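Local structure of Poly(A) ribonuclease pop2 (Schizosaccharomyces pombe, 2P51) at residues Val157-Ser169 and Cys197-Ile209. The protein removes poly(A) tails from mRNA as a metal-dependent 3'-exoribonuclease, the catalytic subunit of the CCR4-NOT complex. Numbering follows the deposited sequence.
Sequences VLQEEVTWITFHS and CIYFPKNYDIKYI
Asp205 ends strand 203-205 and reaches across to the loop that follows strand 163-166. Its CB lies 3.8 Å from Thr166 OG1, and with CG anti to the backbone N (chi1 -177°) the carboxylate is carried over to the amides of His168 and Ser169, CG itself lying 3.5 Å from His168 N. OD1 takes His168 N on its syn side at 2.8 Å and, from the opposite face of the carboxylate plane, Lys207 N on its anti side. OD2 is met from above that plane by both Ser169 N and Ser169 OG, the latter at 2.9 Å, and also accepts from Tyr270 N. A short acid suits this place because OD1 can serve the N-cap of helix 206-213 while also accepting from the loop, and OD2 binds the loop further on; an alanine here would probably leave the Lys207, His168 and Ser169 amides without their acceptor and let the loop shift.

Between the strands, which run parallel, Trp164 N donates to Lys202 O and Tyr204 N to Trp164 O; Thr166 N then donates to Tyr204 O, and Ile206 N, at the start of the helix, to Thr166 O. The flat indole of Trp164 offers a broad face to Phe200, whose edge stands over it in a T-shaped pair, planes at 83° and Phe200 CD1 3.5 Å from Trp164 CD2. The indole NE1 is satisfied by Leu156 O. Farther along, Phe167 receives Lys207 CB over its face, a CH-pi contact 4.1 Å from the centroid, while Ile206 CG2 touches its edge at CD1. At the other end Leu158 N donates to Tyr199 O, and Leu158 CD2 lies over one face of the Tyr199 ring.

With helices 170-181 and 189-199 between its strands, this is a beta-alpha-beta crossover at the sheet edge of the DEDD nuclease fold, its loop leading to the magnesium ligand Asp172.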
loop_
_atom_site.group_PDB
_atom_site.type_symbol
_atom_site.label_atom_id
_atom_site.label_comp_id
_atom_site.label_asym_id
_atom_site.label_seq_id
_atom_site.Cartn_x
_atom_site.Cartn_y
_atom_site.Cartn_z
ATOM N N VAL A 157 -8.005 5.775 8.945
ATOM C CA VAL A 157 -8.800 6.185 7.767
ATOM C C VAL A 157 -9.911 7.147 8.178
ATOM O O VAL A 157 -10.185 7.237 9.384
ATOM C CB VAL A 157 -9.355 4.976 6.995
ATOM C CG1 VAL A 157 -8.212 4.133 6.434
ATOM C CG2 VAL A 157 -10.285 4.135 7.875
ATOM N N LEU A 158 -10.507 7.847 7.234
ATOM C CA LEU A 158 -11.591 8.807 7.491
ATOM C C LEU A 158 -11.111 10.000 8.321
ATOM O O LEU A 158 -11.873 10.755 8.931
ATOM C CB LEU A 158 -12.812 8.137 8.142
ATOM C CG LEU A 158 -13.449 6.970 7.359
ATOM C CD1 LEU A 158 -14.249 6.030 8.267
ATOM C CD2 LEU A 158 -14.370 7.481 6.248
ATOM N N GLN A 159 -9.804 10.231 8.386
ATOM C CA GLN A 159 -9.278 11.288 9.223
ATOM C C GLN A 159 -8.299 12.185 8.452
ATOM O O GLN A 159 -7.237 11.745 8.023
ATOM C CB GLN A 159 -8.554 10.692 10.441
ATOM C CG GLN A 159 -9.420 9.908 11.396
ATOM C CD GLN A 159 -10.334 10.737 12.284
ATOM O OE1 GLN A 159 -11.189 10.150 12.965
ATOM N NE2 GLN A 159 -10.147 12.057 12.279
ATOM N N GLU A 160 -8.666 13.461 8.370
ATOM C CA GLU A 160 -7.842 14.430 7.668
ATOM C C GLU A 160 -6.495 14.630 8.355
ATOM O O GLU A 160 -5.507 15.140 7.786
ATOM C CB GLU A 160 -8.666 15.729 7.561
ATOM C CG GLU A 160 -7.972 16.875 8.241
ATOM C CD GLU A 160 -7.651 18.144 7.496
ATOM O OE1 GLU A 160 -7.503 18.175 6.248
ATOM O OE2 GLU A 160 -7.538 19.159 8.210
ATOM N N GLU A 161 -6.410 14.251 9.621
ATOM C CA GLU A 161 -5.184 14.377 10.409
ATOM C C GLU A 161 -4.065 13.416 10.007
ATOM O O GLU A 161 -2.899 13.582 10.411
ATOM C CB GLU A 161 -5.495 14.152 11.896
ATOM C CG GLU A 161 -6.479 15.127 12.540
ATOM C CD GLU A 161 -7.933 14.699 12.329
ATOM O OE1 GLU A 161 -8.768 15.385 12.954
ATOM O OE2 GLU A 161 -8.311 13.771 11.584
ATOM N N VAL A 162 -4.428 12.404 9.251
ATOM C CA VAL A 162 -3.502 11.349 8.847
ATOM C C VAL A 162 -3.223 11.486 7.367
ATOM O O VAL A 162 -4.149 11.662 6.562
ATOM C CB VAL A 162 -4.124 9.936 9.145
ATOM C CG1 VAL A 162 -3.258 8.831 8.570
ATOM C CG2 VAL A 162 -4.312 9.778 10.661
ATOM N N THR A 163 -1.946 11.425 6.996
ATOM C CA THR A 163 -1.546 11.517 5.587
ATOM C C THR A 163 -1.151 10.120 5.085
ATOM O O THR A 163 -0.346 9.517 5.778
ATOM C CB THR A 163 -0.363 12.485 5.413
ATOM O OG1 THR A 163 -0.712 13.807 5.922
ATOM C CG2 THR A 163 -0.017 12.642 3.934
ATOM N N TRP A 164 -1.685 9.683 3.965
ATOM C CA TRP A 164 -1.255 8.403 3.392
ATOM C C TRP A 164 -0.283 8.630 2.241
ATOM O O TRP A 164 -0.506 9.514 1.393
ATOM C CB TRP A 164 -2.464 7.610 2.867
ATOM C CG TRP A 164 -3.240 6.986 3.998
ATOM C CD1 TRP A 164 -4.035 7.644 4.908
ATOM C CD2 TRP A 164 -3.283 5.588 4.336
ATOM N NE1 TRP A 164 -4.567 6.715 5.794
ATOM C CE2 TRP A 164 -4.126 5.447 5.468
ATOM C CE3 TRP A 164 -2.686 4.415 3.794
ATOM C CZ2 TRP A 164 -4.393 4.202 6.069
ATOM C CZ3 TRP A 164 -2.966 3.208 4.407
ATOM C CH2 TRP A 164 -3.803 3.084 5.531
ATOM N N ILE A 165 0.802 7.875 2.221
ATOM C CA ILE A 165 1.864 7.969 1.211
ATOM C C ILE A 165 1.942 6.664 0.462
ATOM O O ILE A 165 1.978 5.607 1.090
ATOM C CB ILE A 165 3.218 8.265 1.868
ATOM C CG1 ILE A 165 3.163 9.432 2.826
ATOM C CG2 ILE A 165 4.294 8.449 0.770
ATOM C CD1 ILE A 165 2.707 10.731 2.157
ATOM N N THR A 166 1.954 6.736 -0.887
ATOM C CA THR A 166 1.912 5.511 -1.696
ATOM C C THR A 166 2.849 5.692 -2.869
ATOM O O THR A 166 3.457 6.752 -3.033
ATOM C CB THR A 166 0.474 5.233 -2.188
ATOM O OG1 THR A 166 0.074 6.367 -2.983
ATOM C CG2 THR A 166 -0.511 5.066 -1.002
ATOM N N PHE A 167 2.957 4.625 -3.684
ATOM C CA PHE A 167 3.770 4.732 -4.905
ATOM C C PHE A 167 3.052 3.934 -5.994
ATOM O O PHE A 167 2.890 2.693 -5.835
ATOM C CB PHE A 167 5.191 4.203 -4.656
ATOM C CG PHE A 167 6.083 4.308 -5.892
ATOM C CD1 PHE A 167 6.866 5.431 -6.073
ATOM C CD2 PHE A 167 6.131 3.262 -6.837
ATOM C CE1 PHE A 167 7.693 5.590 -7.185
ATOM C CE2 PHE A 167 6.892 3.426 -7.980
ATOM C CZ PHE A 167 7.656 4.574 -8.139
ATOM N N HIS A 168 2.657 4.580 -7.088
ATOM C CA HIS A 168 2.001 3.921 -8.234
ATOM C C HIS A 168 0.830 3.100 -7.711
ATOM O O HIS A 168 0.760 1.858 -7.784
ATOM C CB HIS A 168 3.015 3.069 -8.995
ATOM C CG HIS A 168 2.660 2.799 -10.423
ATOM N ND1 HIS A 168 1.365 2.752 -10.902
ATOM C CD2 HIS A 168 3.461 2.557 -11.500
ATOM C CE1 HIS A 168 1.393 2.495 -12.206
ATOM N NE2 HIS A 168 2.670 2.365 -12.594
ATOM N N SER A 169 -0.086 3.838 -7.113
ATOM C CA SER A 169 -0.936 3.346 -6.057
ATOM C C SER A 169 -2.288 2.775 -6.477
ATOM O O SER A 169 -3.039 2.412 -5.572
ATOM C CB SER A 169 -1.251 4.509 -5.055
ATOM O OG SER A 169 -1.964 5.492 -5.833
ATOM N N CYS A 197 -11.372 8.958 -1.731
ATOM C CA CYS A 197 -10.970 10.202 -1.039
ATOM C C CYS A 197 -11.755 10.443 0.237
ATOM O O CYS A 197 -11.433 11.267 1.084
ATOM C CB CYS A 197 -11.063 11.393 -2.022
ATOM S SG CYS A 197 -9.743 11.245 -3.294
ATOM N N ILE A 198 -12.836 9.659 0.459
ATOM C CA ILE A 198 -13.468 9.794 1.807
ATOM C C ILE A 198 -12.698 9.004 2.850
ATOM O O ILE A 198 -12.483 9.446 3.985
ATOM C CB ILE A 198 -14.932 9.352 1.693
ATOM C CG1 ILE A 198 -15.784 10.336 0.867
ATOM C CG2 ILE A 198 -15.558 9.074 3.059
ATOM C CD1 ILE A 198 -17.131 9.748 0.495
ATOM N N TYR A 199 -12.270 7.774 2.493
ATOM C CA TYR A 199 -11.480 6.983 3.431
ATOM C C TYR A 199 -10.045 7.480 3.584
ATOM O O TYR A 199 -9.494 7.343 4.691
ATOM C CB TYR A 199 -11.433 5.501 2.969
ATOM C CG TYR A 199 -12.744 4.799 3.230
ATOM C CD1 TYR A 199 -13.020 4.170 4.459
ATOM C CD2 TYR A 199 -13.715 4.764 2.225
ATOM C CE1 TYR A 199 -14.247 3.522 4.659
ATOM C CE2 TYR A 199 -14.938 4.126 2.424
ATOM C CZ TYR A 199 -15.196 3.516 3.658
ATOM O OH TYR A 199 -16.415 2.876 3.835
ATOM N N PHE A 200 -9.453 8.021 2.514
ATOM C CA PHE A 200 -8.078 8.508 2.521
ATOM C C PHE A 200 -8.091 9.982 2.092
ATOM O O PHE A 200 -7.680 10.310 0.974
ATOM C CB PHE A 200 -7.206 7.704 1.543
ATOM C CG PHE A 200 -7.292 6.196 1.851
ATOM C CD1 PHE A 200 -6.493 5.632 2.826
ATOM C CD2 PHE A 200 -8.156 5.365 1.141
ATOM C CE1 PHE A 200 -6.525 4.271 3.100
ATOM C CE2 PHE A 200 -8.212 3.996 1.418
ATOM C CZ PHE A 200 -7.381 3.435 2.406
ATOM N N PRO A 201 -8.607 10.880 2.924
ATOM C CA PRO A 201 -8.822 12.243 2.486
ATOM C C PRO A 201 -7.554 13.030 2.202
ATOM O O PRO A 201 -7.648 14.060 1.519
ATOM C CB PRO A 201 -9.582 12.874 3.662
ATOM C CG PRO A 201 -9.212 12.013 4.854
ATOM C CD PRO A 201 -9.131 10.609 4.298
ATOM N N LYS A 202 -6.407 12.603 2.703
ATOM C CA LYS A 202 -5.137 13.285 2.431
ATOM C C LYS A 202 -4.110 12.248 2.020
ATOM O O LYS A 202 -3.628 11.493 2.882
ATOM C CB LYS A 202 -4.691 14.029 3.685
ATOM C CG LYS A 202 -3.321 14.691 3.577
ATOM C CD LYS A 202 -3.055 15.675 4.718
ATOM C CE LYS A 202 -1.810 16.466 4.401
ATOM N NZ LYS A 202 -0.614 16.198 5.217
ATOM N N ASN A 203 -3.812 12.197 0.733
ATOM C CA ASN A 203 -2.855 11.158 0.293
ATOM C C ASN A 203 -1.973 11.751 -0.803
ATOM O O ASN A 203 -2.360 12.724 -1.495
ATOM C CB ASN A 203 -3.623 9.902 -0.101
ATOM C CG ASN A 203 -4.498 10.021 -1.313
ATOM O OD1 ASN A 203 -3.978 10.107 -2.439
ATOM N ND2 ASN A 203 -5.818 10.015 -1.233
ATOM N N TYR A 204 -0.797 11.155 -0.924
ATOM C CA TYR A 204 0.154 11.498 -1.997
ATOM C C TYR A 204 0.633 10.211 -2.671
ATOM O O TYR A 204 0.873 9.226 -1.928
ATOM C CB TYR A 204 1.375 12.267 -1.485
ATOM C CG TYR A 204 1.046 13.615 -0.875
ATOM C CD1 TYR A 204 0.759 14.713 -1.681
ATOM C CD2 TYR A 204 1.037 13.773 0.493
ATOM C CE1 TYR A 204 0.459 15.947 -1.136
ATOM C CE2 TYR A 204 0.740 15.001 1.039
ATOM C CZ TYR A 204 0.452 16.079 0.236
ATOM O OH TYR A 204 0.154 17.304 0.831
ATOM N N ASP A 205 0.743 10.266 -3.981
ATOM C CA ASP A 205 1.305 9.155 -4.752
ATOM C C ASP A 205 2.678 9.608 -5.234
ATOM O O ASP A 205 2.747 10.485 -6.108
ATOM C CB ASP A 205 0.373 8.767 -5.899
ATOM C CG ASP A 205 0.880 7.578 -6.693
ATOM O OD1 ASP A 205 2.127 7.312 -6.698
ATOM O OD2 ASP A 205 0.071 6.883 -7.347
ATOM N N ILE A 206 3.735 9.028 -4.691
ATOM C CA ILE A 206 5.105 9.456 -5.044
ATOM C C ILE A 206 5.369 9.256 -6.540
ATOM O O ILE A 206 6.178 10.002 -7.088
ATOM C CB ILE A 206 6.134 8.677 -4.203
ATOM C CG1 ILE A 206 6.040 9.034 -2.718
ATOM C CG2 ILE A 206 7.572 8.838 -4.707
ATOM C CD1 ILE A 206 6.892 8.099 -1.849
ATOM N N LYS A 207 4.734 8.255 -7.169
ATOM C CA LYS A 207 4.935 8.086 -8.611
ATOM C C LYS A 207 4.331 9.245 -9.396
ATOM O O LYS A 207 4.895 9.732 -10.397
ATOM C CB LYS A 207 4.282 6.795 -9.127
ATOM C CG LYS A 207 4.515 6.550 -10.633
ATOM C CD LYS A 207 5.872 6.000 -10.970
ATOM C CE LYS A 207 6.002 5.860 -12.504
ATOM N NZ LYS A 207 7.440 5.617 -12.828
ATOM N N TYR A 208 3.150 9.680 -8.953
ATOM C CA TYR A 208 2.580 10.854 -9.581
ATOM C C TYR A 208 3.523 12.051 -9.401
ATOM O O TYR A 208 3.802 12.819 -10.312
ATOM C CB TYR A 208 1.197 11.179 -8.966
ATOM C CG TYR A 208 0.648 12.508 -9.466
ATOM C CD1 TYR A 208 0.001 12.552 -10.709
ATOM C CD2 TYR A 208 0.758 13.709 -8.735
ATOM C CE1 TYR A 208 -0.499 13.756 -11.170
ATOM C CE2 TYR A 208 0.258 14.908 -9.212
ATOM C CZ TYR A 208 -0.374 14.917 -10.441
ATOM O OH TYR A 208 -0.887 16.079 -10.951
ATOM N N ILE A 209 4.010 12.253 -8.170
ATOM C CA ILE A 209 4.890 13.392 -7.904
ATOM C C ILE A 209 6.168 13.287 -8.740
ATOM O O ILE A 209 6.536 14.269 -9.427
ATOM C CB ILE A 209 5.215 13.488 -6.400
ATOM C CG1 ILE A 209 3.986 13.672 -5.532
ATOM C CG2 ILE A 209 6.237 14.623 -6.205
ATOM C CD1 ILE A 209 4.226 13.625 -4.028
HETATM O O HOH W 1 -5.899 10.481 4.730
HETATM O O HOH W 2 -1.432 8.279 -1.490
#